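PDB 7KOE: electron transfer flavoprotein, beta subunit, which binds flavin-adenine dinucleotide and probably takes part in electron transfer. Local coordinates for residues T111-R122 with I219-L228; K125-K133 with L189-D197. All blocks are in the same frame, centred on the assembly; numbering follows the deposited sequence.

Contact 1. Residues T111-R122 with I219-L228; sequences TLYWGIKKIEER and IVWTHKDLGL. With FAD (flavin-adenine dinucleotide), chain I.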
loop_
_atom_site.group_PDB
_atom_site.type_symbol
_atom_site.label_atom_id
_atom_site.label_comp_id
_atom_site.label_asym_id
_atom_site.label_seq_id
_atom_site.Cartn_x
_atom_site.Cartn_y
_atom_site.Cartn_z
ATOM N N THR A 111 32.852 14.128 28.011
ATOM C CA THR A 111 31.863 15.180 28.205
ATOM C C THR A 111 31.550 15.369 29.681
ATOM O O THR A 111 31.415 16.502 30.155
ATOM C CB THR A 111 30.592 14.847 27.433
ATOM O OG1 THR A 111 30.934 14.415 26.113
ATOM C CG2 THR A 111 29.704 16.057 27.343
ATOM N N LEU A 112 31.440 14.267 30.424
ATOM C CA LEU A 112 31.121 14.362 31.842
ATOM C C LEU A 112 32.294 14.888 32.652
ATOM O O LEU A 112 32.077 15.541 33.673
ATOM C CB LEU A 112 30.687 13.006 32.385
ATOM C CG LEU A 112 29.283 12.530 32.040
ATOM C CD1 LEU A 112 29.068 11.170 32.640
ATOM C CD2 LEU A 112 28.255 13.507 32.549
ATOM N N TYR A 113 33.533 14.604 32.235
ATOM C CA TYR A 113 34.679 15.191 32.924
ATOM C C TYR A 113 34.704 16.698 32.743
ATOM O O TYR A 113 34.923 17.436 33.706
ATOM C CB TYR A 113 35.992 14.579 32.434
ATOM C CG TYR A 113 37.223 15.326 32.890
ATOM C CD1 TYR A 113 37.544 15.414 34.235
ATOM C CD2 TYR A 113 38.063 15.943 31.975
ATOM C CE1 TYR A 113 38.663 16.097 34.658
ATOM C CE2 TYR A 113 39.187 16.629 32.390
ATOM C CZ TYR A 113 39.480 16.702 33.733
ATOM O OH TYR A 113 40.598 17.381 34.155
ATOM N N TRP A 114 34.446 17.176 31.528
ATOM C CA TRP A 114 34.377 18.612 31.311
ATOM C C TRP A 114 33.054 19.204 31.759
ATOM O O TRP A 114 32.959 20.426 31.917
ATOM C CB TRP A 114 34.634 18.938 29.842
ATOM C CG TRP A 114 36.083 18.901 29.511
ATOM C CD1 TRP A 114 36.716 17.994 28.721
ATOM C CD2 TRP A 114 37.095 19.797 29.987
ATOM N NE1 TRP A 114 38.057 18.272 28.664
ATOM C CE2 TRP A 114 38.315 19.375 29.433
ATOM C CE3 TRP A 114 37.086 20.919 30.821
ATOM C CZ2 TRP A 114 39.514 20.033 29.683
ATOM C CZ3 TRP A 114 38.275 21.567 31.071
ATOM C CH2 TRP A 114 39.473 21.124 30.505
ATOM N N GLY A 115 32.035 18.371 31.972
ATOM C CA GLY A 115 30.815 18.863 32.583
ATOM C C GLY A 115 30.978 19.098 34.071
ATOM O O GLY A 115 30.525 20.114 34.600
ATOM N N ILE A 116 31.638 18.168 34.763
ATOM C CA ILE A 116 31.878 18.328 36.192
ATOM C C ILE A 116 32.978 19.359 36.433
ATOM O O ILE A 116 32.978 20.049 37.462
ATOM C CB ILE A 116 32.189 16.951 36.814
ATOM C CG1 ILE A 116 30.994 16.022 36.654
ATOM C CG2 ILE A 116 32.464 17.028 38.294
ATOM C CD1 ILE A 116 31.321 14.581 36.900
ATOM N N LYS A 117 33.892 19.530 35.474
ATOM C CA LYS A 117 34.933 20.546 35.615
ATOM C C LYS A 117 34.364 21.958 35.561
ATOM O O LYS A 117 34.934 22.872 36.163
ATOM C CB LYS A 117 35.998 20.376 34.535
ATOM C CG LYS A 117 37.169 19.507 34.956
ATOM C CD LYS A 117 37.918 20.123 36.119
ATOM C CE LYS A 117 39.013 19.200 36.617
ATOM N NZ LYS A 117 39.776 19.811 37.738
ATOM N N LYS A 118 33.246 22.157 34.859
ATOM C CA LYS A 118 32.579 23.453 34.906
ATOM C C LYS A 118 31.764 23.618 36.182
ATOM O O LYS A 118 31.602 24.744 36.667
ATOM C CB LYS A 118 31.696 23.641 33.673
ATOM C CG LYS A 118 31.268 25.080 33.455
ATOM C CD LYS A 118 30.814 25.352 32.042
ATOM C CE LYS A 118 30.447 26.818 31.892
ATOM N NZ LYS A 118 30.058 27.171 30.505
ATOM N N ILE A 119 31.254 22.516 36.737
ATOM C CA ILE A 119 30.636 22.547 38.059
ATOM C C ILE A 119 31.676 22.900 39.113
ATOM O O ILE A 119 31.384 23.633 40.066
ATOM C CB ILE A 119 29.950 21.196 38.345
ATOM C CG1 ILE A 119 28.845 20.932 37.326
ATOM C CG2 ILE A 119 29.358 21.152 39.733
ATOM C CD1 ILE A 119 28.170 19.589 37.496
ATOM N N GLU A 120 32.917 22.435 38.931
ATOM C CA GLU A 120 34.011 22.780 39.832
ATOM C C GLU A 120 34.364 24.260 39.792
ATOM O O GLU A 120 34.923 24.774 40.766
ATOM C CB GLU A 120 35.253 21.956 39.500
ATOM C CG GLU A 120 35.160 20.499 39.907
ATOM C CD GLU A 120 36.514 19.828 40.007
ATOM O OE1 GLU A 120 37.380 20.338 40.746
ATOM O OE2 GLU A 120 36.714 18.790 39.345
ATOM N N GLU A 121 34.045 24.954 38.704
ATOM C CA GLU A 121 34.227 26.397 38.634
ATOM C C GLU A 121 33.128 27.167 39.353
ATOM O O GLU A 121 33.206 28.398 39.423
ATOM C CB GLU A 121 34.300 26.842 37.173
ATOM C CG GLU A 121 35.404 26.169 36.381
ATOM C CD GLU A 121 35.185 26.250 34.884
ATOM O OE1 GLU A 121 34.324 27.044 34.451
ATOM O OE2 GLU A 121 35.873 25.520 34.141
ATOM N N ARG A 122 32.118 26.485 39.889
ATOM C CA ARG A 122 31.008 27.123 40.581
ATOM C C ARG A 122 31.031 26.898 42.083
ATOM O O ARG A 122 30.864 27.848 42.851
ATOM C CB ARG A 122 29.674 26.620 40.012
ATOM C CG ARG A 122 29.445 26.973 38.559
ATOM C CD ARG A 122 28.270 26.200 37.998
ATOM N NE ARG A 122 27.079 26.349 38.826
ATOM C CZ ARG A 122 25.999 27.028 38.461
ATOM N NH1 ARG A 122 25.957 27.619 37.275
ATOM N NH2 ARG A 122 24.961 27.115 39.280
ATOM N N ILE A 219 20.370 23.701 34.327
ATOM C CA ILE A 219 21.343 24.544 33.642
ATOM C C ILE A 219 21.833 23.797 32.407
ATOM O O ILE A 219 22.530 22.786 32.523
ATOM C CB ILE A 219 22.509 24.907 34.564
ATOM C CG1 ILE A 219 21.980 25.391 35.910
ATOM C CG2 ILE A 219 23.365 25.975 33.933
ATOM C CD1 ILE A 219 23.022 25.407 36.991
ATOM N N VAL A 220 21.475 24.283 31.228
ATOM C CA VAL A 220 21.845 23.625 29.982
ATOM C C VAL A 220 23.185 24.167 29.509
ATOM O O VAL A 220 23.371 25.384 29.402
ATOM C CB VAL A 220 20.763 23.823 28.911
ATOM C CG1 VAL A 220 21.047 22.943 27.715
ATOM C CG2 VAL A 220 19.405 23.507 29.483
ATOM N N TRP A 221 24.117 23.262 29.220
ATOM C CA TRP A 221 25.440 23.612 28.722
ATOM C C TRP A 221 25.679 22.876 27.414
ATOM O O TRP A 221 25.586 21.645 27.365
ATOM C CB TRP A 221 26.523 23.259 29.739
ATOM C CG TRP A 221 26.571 24.179 30.901
ATOM C CD1 TRP A 221 26.111 25.456 30.953
ATOM C CD2 TRP A 221 27.112 23.895 32.191
ATOM N NE1 TRP A 221 26.331 25.988 32.197
ATOM C CE2 TRP A 221 26.945 25.046 32.976
ATOM C CE3 TRP A 221 27.724 22.778 32.758
ATOM C CZ2 TRP A 221 27.364 25.112 34.300
ATOM C CZ3 TRP A 221 28.137 22.844 34.068
ATOM C CH2 TRP A 221 27.957 24.001 34.825
ATOM N N THR A 222 25.977 23.625 26.358
ATOM C CA THR A 222 26.301 23.045 25.068
ATOM C C THR A 222 27.794 22.737 25.004
ATOM O O THR A 222 28.518 22.840 25.996
ATOM C CB THR A 222 25.876 23.984 23.940
ATOM O OG1 THR A 222 26.353 25.305 24.219
ATOM C CG2 THR A 222 24.366 24.014 23.812
ATOM N N HIS A 223 28.271 22.351 23.821
ATOM C CA HIS A 223 29.688 22.058 23.666
ATOM C C HIS A 223 30.541 23.318 23.610
ATOM O O HIS A 223 31.750 23.241 23.852
ATOM C CB HIS A 223 29.920 21.206 22.415
ATOM C CG HIS A 223 29.945 21.988 21.142
ATOM N ND1 HIS A 223 28.799 22.397 20.496
ATOM C CD2 HIS A 223 30.979 22.425 20.386
ATOM C CE1 HIS A 223 29.126 23.058 19.400
ATOM N NE2 HIS A 223 30.443 23.089 19.310
ATOM N N LYS A 224 29.946 24.469 23.301
ATOM C CA LYS A 224 30.661 25.732 23.413
ATOM C C LYS A 224 30.778 26.177 24.865
ATOM O O LYS A 224 31.762 26.827 25.237
ATOM C CB LYS A 224 29.954 26.797 22.566
ATOM C CG LYS A 224 30.615 28.169 22.554
ATOM C CD LYS A 224 31.980 28.119 21.888
ATOM C CE LYS A 224 32.590 29.505 21.779
ATOM N NZ LYS A 224 32.914 30.063 23.120
ATOM N N ASP A 225 29.805 25.802 25.701
ATOM C CA ASP A 225 29.815 26.201 27.104
ATOM C C ASP A 225 30.937 25.528 27.882
ATOM O O ASP A 225 31.482 26.123 28.817
ATOM C CB ASP A 225 28.471 25.872 27.748
ATOM C CG ASP A 225 27.339 26.699 27.187
ATOM O OD1 ASP A 225 27.308 27.918 27.450
ATOM O OD2 ASP A 225 26.483 26.132 26.478
ATOM N N LEU A 226 31.298 24.303 27.515
ATOM C CA LEU A 226 32.302 23.560 28.260
ATOM C C LEU A 226 33.720 23.841 27.790
ATOM O O LEU A 226 34.653 23.788 28.599
ATOM C CB LEU A 226 32.007 22.062 28.168
ATOM C CG LEU A 226 30.585 21.706 28.595
ATOM C CD1 LEU A 226 30.264 20.264 28.283
ATOM C CD2 LEU A 226 30.407 21.981 30.072
ATOM N N GLY A 227 33.905 24.150 26.511
ATOM C CA GLY A 227 35.222 24.434 25.980
ATOM C C GLY A 227 35.978 23.231 25.472
ATOM O O GLY A 227 37.181 23.341 25.212
ATOM N N LEU A 228 35.316 22.091 25.323
ATOM C CA LEU A 228 35.954 20.854 24.905
ATOM C C LEU A 228 36.182 20.823 23.393
ATOM O O LEU A 228 35.786 21.727 22.653
ATOM C CB LEU A 228 35.118 19.668 25.384
ATOM C CG LEU A 228 33.589 19.797 25.327
ATOM C CD1 LEU A 228 32.978 19.676 23.939
ATOM C CD2 LEU A 228 32.986 18.753 26.250
HETATM P PA FAD I . 26.848 3.020 32.260
HETATM O O1A FAD I . 26.806 1.584 32.652
HETATM O O2A FAD I . 28.164 3.634 31.927
HETATM O O5B FAD I . 26.135 3.900 33.387
HETATM C C5B FAD I . 26.781 3.987 34.677
HETATM C C4B FAD I . 26.395 5.284 35.342
HETATM O O4B FAD I . 27.091 6.379 34.696
HETATM C C3B FAD I . 24.921 5.685 35.254
HETATM O O3B FAD I . 24.142 5.058 36.264
HETATM C C2B FAD I . 25.027 7.191 35.491
HETATM O O2B FAD I . 25.202 7.515 36.852
HETATM C C1B FAD I . 26.272 7.526 34.676
HETATM N N9A FAD I . 25.962 7.842 33.295
HETATM C C8A FAD I . 25.791 6.973 32.255
HETATM N N7A FAD I . 25.504 7.580 31.129
HETATM C C5A FAD I . 25.479 8.929 31.456
HETATM C C6A FAD I . 25.229 10.089 30.702
HETATM N N6A FAD I . 24.940 10.081 29.405
HETATM N N1A FAD I . 25.281 11.276 31.352
HETATM C C2A FAD I . 25.568 11.278 32.659
HETATM N N3A FAD I . 25.822 10.254 33.466
HETATM C C4A FAD I . 25.760 9.097 32.792
HETATM N N1 FAD I . 29.122 2.358 24.792
HETATM C C2 FAD I . 30.303 1.775 25.087
HETATM O O2 FAD I . 31.236 2.435 25.539
HETATM N N3 FAD I . 30.516 0.451 24.904
HETATM C C4 FAD I . 29.543 -0.378 24.406
HETATM O O4 FAD I . 29.776 -1.567 24.259
HETATM C C4X FAD I . 28.301 0.187 24.084
HETATM N N5 FAD I . 27.365 -0.590 23.607
HETATM C C5X FAD I . 26.164 -0.011 23.298
HETATM C C6 FAD I . 25.145 -0.829 22.780
HETATM C C7 FAD I . 23.917 -0.317 22.445
HETATM C C7M FAD I . 22.847 -1.222 21.890
HETATM C C8 FAD I . 23.666 1.062 22.628
HETATM C C8M FAD I . 22.325 1.647 22.270
HETATM C C9 FAD I . 24.655 1.875 23.138
HETATM C C9A FAD I . 25.916 1.362 23.481
HETATM N N10 FAD I . 26.937 2.155 23.995
HETATM C C10 FAD I . 28.160 1.601 24.311
HETATM C "C1'" FAD I . 26.712 3.596 24.200
HETATM C "C2'" FAD I . 26.888 4.002 25.650
HETATM O "O2'" FAD I . 25.752 3.608 26.402
HETATM C "C3'" FAD I . 27.064 5.515 25.785
HETATM O "O3'" FAD I . 28.394 5.857 25.423
HETATM C "C4'" FAD I . 26.759 6.041 27.190
HETATM O "O4'" FAD I . 27.405 7.299 27.397
HETATM C "C5'" FAD I . 27.192 5.081 28.272
HETATM O "O5'" FAD I . 26.021 4.493 28.896
HETATM P P FAD I . 26.107 2.996 29.450
HETATM O O1P FAD I . 24.991 2.193 28.873
HETATM O O2P FAD I . 27.503 2.520 29.241
HETATM O O3P FAD I . 25.868 3.224 31.013
#
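W114 and L226 mark the closest backbone approach between 111-122, mostly the end of helix 105-119, and 219-228, with 6.2 Å between their CA atoms. The setting is the Rossmann-like alpha/beta domain of the HUP clan: strand 219-220 pairs in parallel with strand 91-95 at the border of the sheet, and the chain then turns through T222 into the short helix 223-226, which meets the longer helix. T222 occupies the N-cap, and D225 folds its carboxylate back so that OD2, through its anti lone pair, accepts T222 N at 2.6 Å. G227, with positive phi, is where the chain leaves the helix.

Knobs-into-holes packing is well exemplified by L226, whose side chain enters the hollow framed by T111, W114, G115 and K118. At the floor of this hollow L226 CD2 lies 4.0 Å from G115 CA. L228 continues the apolar seam, its CD2 resting 4.0 Å from W114 CB.

W221 forms the other half of the interface. K118 has CG anti to the backbone N (chi1 -165°) and an extended chain beyond it, which lays the aliphatic part over one face of the indole: CD stands above the six-membered ring, 3.9 Å from its centroid, in a CH-pi contact. NZ continues over the five-membered ring at 4.3 Å from the centroid, a cation-pi interaction. It is also modelled as donating to D225 O, although that separation is too short to be reliable. The indole edge receives I119 CG1 beside CZ3, the two side chains crossing at about a right angle, and R122 CD, which lies in the ring plane. Beyond it the R122 guanidinium, hydrogen-bonded to Y68, has I219 CD1 over one face, 3.5 Å from NH2.

Contact 2. Residues K125-K133 with L189-D197; sequences KIDLILTGK and LPAVLTITD. With FAD (flavin-adenine dinucleotide), chain I.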
loop_
_atom_site.group_PDB
_atom_site.type_symbol
_atom_site.label_atom_id
_atom_site.label_comp_id
_atom_site.label_asym_id
_atom_site.label_seq_id
_atom_site.Cartn_x
_atom_site.Cartn_y
_atom_site.Cartn_z
ATOM N N LYS A 125 36.070 22.056 44.415
ATOM C CA LYS A 125 36.496 20.731 43.987
ATOM C C LYS A 125 35.528 19.681 44.513
ATOM O O LYS A 125 35.122 19.724 45.678
ATOM C CB LYS A 125 37.916 20.437 44.465
ATOM C CG LYS A 125 38.474 19.130 43.921
ATOM C CD LYS A 125 39.928 18.927 44.294
ATOM C CE LYS A 125 40.419 17.568 43.824
ATOM N NZ LYS A 125 40.433 17.465 42.338
ATOM N N ILE A 126 35.146 18.753 43.645
ATOM C CA ILE A 126 34.087 17.798 43.947
ATOM C C ILE A 126 34.623 16.731 44.889
ATOM O O ILE A 126 35.574 16.018 44.560
ATOM C CB ILE A 126 33.535 17.172 42.660
ATOM C CG1 ILE A 126 32.921 18.243 41.759
ATOM C CG2 ILE A 126 32.513 16.131 42.986
ATOM C CD1 ILE A 126 31.998 19.221 42.458
ATOM N N ASP A 127 34.003 16.613 46.061
ATOM C CA ASP A 127 34.441 15.663 47.072
ATOM C C ASP A 127 33.957 14.247 46.816
ATOM O O ASP A 127 34.533 13.308 47.375
ATOM C CB ASP A 127 33.955 16.100 48.454
ATOM C CG ASP A 127 34.647 17.349 48.945
ATOM O OD1 ASP A 127 34.598 17.616 50.163
ATOM O OD2 ASP A 127 35.239 18.065 48.113
ATOM N N LEU A 128 32.923 14.065 45.999
ATOM C CA LEU A 128 32.339 12.746 45.797
ATOM C C LEU A 128 31.534 12.756 44.511
ATOM O O LEU A 128 30.741 13.668 44.288
ATOM C CB LEU A 128 31.444 12.355 46.975
ATOM C CG LEU A 128 31.040 10.891 47.106
ATOM C CD1 LEU A 128 32.210 9.977 46.834
ATOM C CD2 LEU A 128 30.499 10.640 48.489
ATOM N N ILE A 129 31.730 11.745 43.675
ATOM C CA ILE A 129 30.960 11.581 42.452
ATOM C C ILE A 129 30.200 10.269 42.556
ATOM O O ILE A 129 30.810 9.202 42.688
ATOM C CB ILE A 129 31.852 11.604 41.204
ATOM C CG1 ILE A 129 32.434 12.997 41.006
ATOM C CG2 ILE A 129 31.063 11.181 39.983
ATOM C CD1 ILE A 129 33.353 13.104 39.830
ATOM N N LEU A 130 28.879 10.342 42.506
ATOM C CA LEU A 130 28.033 9.165 42.626
ATOM C C LEU A 130 27.476 8.811 41.257
ATOM O O LEU A 130 26.765 9.612 40.651
ATOM C CB LEU A 130 26.893 9.410 43.608
ATOM C CG LEU A 130 27.261 9.962 44.975
ATOM C CD1 LEU A 130 26.020 10.196 45.782
ATOM C CD2 LEU A 130 28.132 8.982 45.675
ATOM N N THR A 131 27.801 7.625 40.770
ATOM C CA THR A 131 27.149 7.082 39.592
ATOM C C THR A 131 26.404 5.820 39.988
ATOM O O THR A 131 26.451 5.376 41.134
ATOM C CB THR A 131 28.150 6.781 38.467
ATOM O OG1 THR A 131 28.910 5.615 38.798
ATOM C CG2 THR A 131 29.093 7.944 38.248
ATOM N N GLY A 132 25.704 5.251 39.037
ATOM C CA GLY A 132 25.079 3.968 39.253
ATOM C C GLY A 132 25.963 2.844 38.783
ATOM O O GLY A 132 26.968 3.062 38.114
ATOM N N LYS A 133 25.575 1.627 39.157
ATOM C CA LYS A 133 26.358 0.457 38.780
ATOM C C LYS A 133 26.275 0.213 37.281
ATOM O O LYS A 133 27.276 -0.119 36.637
ATOM C CB LYS A 133 25.881 -0.761 39.567
ATOM C CG LYS A 133 26.703 -2.004 39.347
ATOM C CD LYS A 133 25.901 -3.075 38.636
ATOM C CE LYS A 133 26.773 -4.261 38.287
ATOM N NZ LYS A 133 26.018 -5.338 37.592
ATOM N N LEU A 189 38.679 10.565 49.980
ATOM C CA LEU A 189 38.005 11.611 49.228
ATOM C C LEU A 189 39.036 12.587 48.662
ATOM O O LEU A 189 40.006 12.927 49.345
ATOM C CB LEU A 189 37.002 12.354 50.108
ATOM C CG LEU A 189 35.815 11.554 50.650
ATOM C CD1 LEU A 189 34.747 12.498 51.169
ATOM C CD2 LEU A 189 35.237 10.615 49.604
ATOM N N PRO A 190 38.858 13.063 47.419
ATOM C CA PRO A 190 37.747 12.899 46.475
ATOM C C PRO A 190 37.674 11.536 45.801
ATOM O O PRO A 190 38.666 11.064 45.258
ATOM C CB PRO A 190 38.022 13.979 45.428
ATOM C CG PRO A 190 39.087 14.847 46.003
ATOM C CD PRO A 190 39.884 13.956 46.869
ATOM N N ALA A 191 36.497 10.921 45.851
ATOM C CA ALA A 191 36.287 9.580 45.336
ATOM C C ALA A 191 35.146 9.585 44.335
ATOM O O ALA A 191 34.345 10.516 44.280
ATOM C CB ALA A 191 35.981 8.592 46.461
ATOM N N VAL A 192 35.081 8.527 43.539
ATOM C CA VAL A 192 34.003 8.325 42.582
ATOM C C VAL A 192 33.323 7.021 42.966
ATOM O O VAL A 192 33.850 5.933 42.711
ATOM C CB VAL A 192 34.501 8.295 41.135
ATOM C CG1 VAL A 192 33.371 7.939 40.186
ATOM C CG2 VAL A 192 35.082 9.635 40.765
ATOM N N LEU A 193 32.164 7.119 43.601
ATOM C CA LEU A 193 31.431 5.924 43.967
ATOM C C LEU A 193 30.642 5.402 42.775
ATOM O O LEU A 193 30.520 6.052 41.737
ATOM C CB LEU A 193 30.502 6.200 45.142
ATOM C CG LEU A 193 31.185 6.366 46.493
ATOM C CD1 LEU A 193 30.173 6.527 47.599
ATOM C CD2 LEU A 193 32.028 5.169 46.753
ATOM N N THR A 194 30.109 4.198 42.933
ATOM C CA THR A 194 29.338 3.545 41.881
ATOM C C THR A 194 28.358 2.624 42.591
ATOM O O THR A 194 28.751 1.583 43.123
ATOM C CB THR A 194 30.256 2.795 40.920
ATOM O OG1 THR A 194 31.026 3.737 40.164
ATOM C CG2 THR A 194 29.486 1.946 39.966
ATOM N N ILE A 195 27.097 3.029 42.626
ATOM C CA ILE A 195 26.120 2.522 43.581
ATOM C C ILE A 195 25.282 1.431 42.935
ATOM O O ILE A 195 24.874 1.550 41.775
ATOM C CB ILE A 195 25.232 3.673 44.090
ATOM C CG1 ILE A 195 26.081 4.893 44.439
ATOM C CG2 ILE A 195 24.437 3.244 45.287
ATOM C CD1 ILE A 195 27.006 4.692 45.599
ATOM N N THR A 196 25.020 0.365 43.689
ATOM C CA THR A 196 24.146 -0.710 43.252
ATOM C C THR A 196 22.712 -0.463 43.712
ATOM O O THR A 196 22.386 0.571 44.294
ATOM C CB THR A 196 24.641 -2.049 43.785
ATOM O OG1 THR A 196 24.683 -2.003 45.214
ATOM C CG2 THR A 196 26.012 -2.356 43.253
ATOM N N ASP A 197 21.841 -1.440 43.451
ATOM C CA ASP A 197 20.467 -1.375 43.933
ATOM C C ASP A 197 20.368 -1.643 45.425
ATOM O O ASP A 197 19.422 -1.183 46.069
ATOM C CB ASP A 197 19.585 -2.390 43.207
ATOM C CG ASP A 197 19.613 -2.229 41.708
ATOM O OD1 ASP A 197 20.256 -3.062 41.035
ATOM O OD2 ASP A 197 18.983 -1.281 41.195
HETATM P PA FAD I . 26.848 3.020 32.260
HETATM O O1A FAD I . 26.806 1.584 32.652
HETATM O O2A FAD I . 28.164 3.634 31.927
HETATM O O5B FAD I . 26.135 3.900 33.387
HETATM C C5B FAD I . 26.781 3.987 34.677
HETATM C C4B FAD I . 26.395 5.284 35.342
HETATM O O4B FAD I . 27.091 6.379 34.696
HETATM C C3B FAD I . 24.921 5.685 35.254
HETATM O O3B FAD I . 24.142 5.058 36.264
HETATM C C2B FAD I . 25.027 7.191 35.491
HETATM O O2B FAD I . 25.202 7.515 36.852
HETATM C C1B FAD I . 26.272 7.526 34.676
HETATM N N9A FAD I . 25.962 7.842 33.295
HETATM C C8A FAD I . 25.791 6.973 32.255
HETATM N N7A FAD I . 25.504 7.580 31.129
HETATM C C5A FAD I . 25.479 8.929 31.456
HETATM C C6A FAD I . 25.229 10.089 30.702
HETATM N N6A FAD I . 24.940 10.081 29.405
HETATM N N1A FAD I . 25.281 11.276 31.352
HETATM C C2A FAD I . 25.568 11.278 32.659
HETATM N N3A FAD I . 25.822 10.254 33.466
HETATM C C4A FAD I . 25.760 9.097 32.792
HETATM N N1 FAD I . 29.122 2.358 24.792
HETATM C C2 FAD I . 30.303 1.775 25.087
HETATM O O2 FAD I . 31.236 2.435 25.539
HETATM N N3 FAD I . 30.516 0.451 24.904
HETATM C C4 FAD I . 29.543 -0.378 24.406
HETATM O O4 FAD I . 29.776 -1.567 24.259
HETATM C C4X FAD I . 28.301 0.187 24.084
HETATM N N5 FAD I . 27.365 -0.590 23.607
HETATM C C5X FAD I . 26.164 -0.011 23.298
HETATM C C6 FAD I . 25.145 -0.829 22.780
HETATM C C7 FAD I . 23.917 -0.317 22.445
HETATM C C7M FAD I . 22.847 -1.222 21.890
HETATM C C8 FAD I . 23.666 1.062 22.628
HETATM C C8M FAD I . 22.325 1.647 22.270
HETATM C C9 FAD I . 24.655 1.875 23.138
HETATM C C9A FAD I . 25.916 1.362 23.481
HETATM N N10 FAD I . 26.937 2.155 23.995
HETATM C C10 FAD I . 28.160 1.601 24.311
HETATM C "C1'" FAD I . 26.712 3.596 24.200
HETATM C "C2'" FAD I . 26.888 4.002 25.650
HETATM O "O2'" FAD I . 25.752 3.608 26.402
HETATM C "C3'" FAD I . 27.064 5.515 25.785
HETATM O "O3'" FAD I . 28.394 5.857 25.423
HETATM C "C4'" FAD I . 26.759 6.041 27.190
HETATM O "O4'" FAD I . 27.405 7.299 27.397
HETATM C "C5'" FAD I . 27.192 5.081 28.272
HETATM O "O5'" FAD I . 26.021 4.493 28.896
HETATM P P FAD I . 26.107 2.996 29.450
HETATM O O1P FAD I . 24.991 2.193 28.873
HETATM O O2P FAD I . 27.503 2.520 29.241
HETATM O O3P FAD I . 25.868 3.224 31.013
#
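I129 and V192 lie side by side on one face of a parallel strand pair, 128-132 with 191-195, I129 CB meeting V192 CG2 at 3.8 Å. On the same face T131 and T194 cross, with their OG1 atoms 3.1 Å apart. The opposite face is aliphatic and packs on helix 47-63: L130 CD2 runs alongside L193 and touches its CB at 3.7 Å, while L128, whose chi1 of -165° puts CG beside its carbonyl carbon, swings CD1 over to L193 CG. P190, preceded by a cis peptide bond, leads into the pairing beside I126 O.

Backbone bonds alternate along the strands, I129 N to A191 O at 3.0 Å and I195 N to T131 O at 2.9 Å among them. T131 OG1 also donates to G132 O at 3.3 Å, and T131 CB borders the FAD ribose. With T131 replaced by an alanine, G132 O is likely to lose this donor and T194 OG1 its neighbouring hydroxyl, next to the cofactor. Alternate amides of strand 128-132 face 191-195; on the other edge, G132 N is given to the cofactor, bonding FAD O2B at 3.2 Å, and the lack of a CB lets the ribose come close.

Contacts 1 and 2 both reach one sheet, their centres 18 Å apart, and helix 105-119 with strand 128-132, consecutive in the chain, joins them. The helix is the crossover of a beta-alpha-beta unit that carries the chain from strand 91-95 to strand 128-132. I116, whose side chain starts out away from 219-228, meets contact 2 directly: CD1 reaches I129 CD1 at 3.9 Å, and CG2 reaches I126 CG1 at 3.7 Å. Both contacts also reach FAD at its adenosine half. L112 places CD1 3.5 Å from adenine N3A, whereas G132 N binds O2B of the ribose, and O3B only weakly, so helix and strand address neighbouring parts of one ligand.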